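Local structure of designed helical repeat protein (5CWD) at residues A[71-76]-A[122-127]. The protein is a computationally designed helical repeat protein of no known function that folds as a row of helices cross-linked by disulfides. Sequence-based numbering, arbitrary orientation.
Sequences IAAKAC and AKQAGM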
loop_
_atom_site.group_PDB
_atom_site.type_symbol
_atom_site.label_atom_id
_atom_site.label_comp_id
_atom_site.label_asym_id
_atom_site.label_seq_id
_atom_site.Cartn_x
_atom_site.Cartn_y
_atom_site.Cartn_z
ATOM N N ILE A 71 1.117 -3.915 -10.023
ATOM C CA ILE A 71 1.500 -5.250 -9.581
ATOM C C ILE A 71 1.321 -5.376 -8.069
ATOM O O ILE A 71 0.723 -6.340 -7.582
ATOM C CB ILE A 71 2.957 -5.579 -9.955
ATOM C CG1 ILE A 71 3.153 -5.500 -11.471
ATOM C CG2 ILE A 71 3.331 -6.972 -9.469
ATOM C CD1 ILE A 71 4.605 -5.390 -11.898
ATOM N N ALA A 72 1.839 -4.397 -7.331
ATOM C CA ALA A 72 1.716 -4.383 -5.878
ATOM C C ALA A 72 0.252 -4.385 -5.464
ATOM O O ALA A 72 -0.137 -5.066 -4.511
ATOM C CB ALA A 72 2.422 -3.173 -5.302
ATOM N N ALA A 73 -0.551 -3.612 -6.188
ATOM C CA ALA A 73 -1.986 -3.560 -5.947
ATOM C C ALA A 73 -2.604 -4.946 -6.069
ATOM O O ALA A 73 -3.155 -5.489 -5.095
ATOM C CB ALA A 73 -2.650 -2.596 -6.920
ATOM N N LYS A 74 -2.504 -5.522 -7.265
ATOM C CA LYS A 74 -3.105 -6.828 -7.509
ATOM C C LYS A 74 -2.578 -7.862 -6.520
ATOM O O LYS A 74 -3.339 -8.693 -6.031
ATOM C CB LYS A 74 -2.850 -7.299 -8.940
ATOM C CG LYS A 74 -3.315 -8.733 -9.184
ATOM C CD LYS A 74 -3.916 -8.929 -10.566
ATOM C CE LYS A 74 -4.550 -10.308 -10.690
ATOM N NZ LYS A 74 -5.275 -10.484 -11.976
ATOM N N ALA A 75 -1.282 -7.802 -6.222
ATOM C CA ALA A 75 -0.672 -8.730 -5.271
ATOM C C ALA A 75 -1.306 -8.597 -3.892
ATOM O O ALA A 75 -1.677 -9.596 -3.265
ATOM C CB ALA A 75 0.824 -8.492 -5.186
ATOM N N CYS A 76 -1.416 -7.358 -3.420
ATOM C CA CYS A 76 -2.081 -7.081 -2.155
ATOM C C CYS A 76 -3.482 -7.670 -2.160
ATOM O O CYS A 76 -3.872 -8.399 -1.239
ATOM C CB CYS A 76 -2.147 -5.579 -1.898
ATOM S SG CYS A 76 -3.248 -5.121 -0.541
ATOM N N ALA A 122 -7.733 0.765 -4.785
ATOM C CA ALA A 122 -9.128 1.093 -4.525
ATOM C C ALA A 122 -9.998 0.682 -5.704
ATOM O O ALA A 122 -11.023 0.024 -5.534
ATOM C CB ALA A 122 -9.274 2.576 -4.250
ATOM N N LYS A 123 -9.568 1.072 -6.900
ATOM C CA LYS A 123 -10.275 0.734 -8.127
ATOM C C LYS A 123 -10.489 -0.773 -8.224
ATOM O O LYS A 123 -11.617 -1.238 -8.378
ATOM C CB LYS A 123 -9.496 1.245 -9.343
ATOM C CG LYS A 123 -10.264 1.209 -10.659
ATOM C CD LYS A 123 -9.464 1.869 -11.784
ATOM C CE LYS A 123 -10.223 1.868 -13.107
ATOM N NZ LYS A 123 -9.470 2.564 -14.196
ATOM N N GLN A 124 -9.406 -1.534 -8.115
ATOM C CA GLN A 124 -9.495 -2.985 -8.227
ATOM C C GLN A 124 -10.203 -3.621 -7.036
ATOM O O GLN A 124 -10.739 -4.724 -7.144
ATOM C CB GLN A 124 -8.099 -3.592 -8.371
ATOM C CG GLN A 124 -7.400 -3.234 -9.670
ATOM C CD GLN A 124 -6.024 -3.859 -9.780
ATOM O OE1 GLN A 124 -5.709 -4.818 -9.076
ATOM N NE2 GLN A 124 -5.192 -3.312 -10.659
ATOM N N ALA A 125 -10.205 -2.927 -5.902
ATOM C CA ALA A 125 -10.741 -3.490 -4.664
ATOM C C ALA A 125 -12.251 -3.313 -4.541
ATOM O O ALA A 125 -12.938 -4.171 -3.989
ATOM C CB ALA A 125 -10.049 -2.859 -3.466
ATOM N N GLY A 126 -12.760 -2.195 -5.045
ATOM C CA GLY A 126 -14.169 -1.870 -4.929
ATOM C C GLY A 126 -14.421 -0.806 -3.879
ATOM O O GLY A 126 -15.556 -0.605 -3.448
ATOM N N MET A 127 -13.355 -0.129 -3.460
ATOM C CA MET A 127 -13.468 1.017 -2.566
ATOM C C MET A 127 -13.568 2.294 -3.402
ATOM O O MET A 127 -12.822 2.450 -4.370
ATOM C CB MET A 127 -12.268 1.086 -1.619
ATOM C CG MET A 127 -12.222 2.347 -0.764
ATOM S SD MET A 127 -10.973 2.287 0.534
ATOM C CE MET A 127 -9.511 1.941 -0.427
#
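Q124, in the last turn of helix 108-125, reaches across to the side of helix 66-83 and lays the end of its amide against the backbone at A73 and K74. The branch that touches is the carbonyl oxygen: Q124 OE1 comes 3.6 Å from K74 CA. K74 CB lies 3.8 Å from the same Q124 OE1, and no hydrogen bond forms with K74 N. The other branch, Q124 NE2, has no partner within 4.2 Å in 71-76, so OE1 is the end turned to helix 66-83. CG of Q124 sits anti to its own carbonyl carbon (chi1 -67°) and the chain runs straight on from there (chi2 -180°), which carries the amide over the gap between the helices; K74 CA and Q124 CA, the nearest CA pair, are 7.5 Å apart.

A73 turns its methyl toward the glutamine, and its CB lies 4.4 Å from Q124 OE1, at the edge of contact. K74 behaves differently. Its CG is anti to the backbone N (chi1 173°) and the chain bends at chi2, leading the ammonium away from Q124, so that its CA and CB meet the amide oxygen and the charged end does not. On helix 66-83 the glutamine also packs on L77, and K74 touches E24 of helix 24-40. C76, in the same helical segment as K74, is disulfide-bonded to C53.

With 90 Å² buried in all, this is a light contact between helix 66-83 and helix 108-125, with helix 87-105 coming between them in the chain. No hydrogen bond or salt bridge crosses it. Its chemistry is that of an amide oxygen resting on the backbone and CB of K74, with the A73 methyl at the margin, which implies van der Waals packing on the solvent-facing side of the helix, beside the buried A73. Within this pair of segments nothing directional fixes the amide, and its rotation is probably set only weakly here.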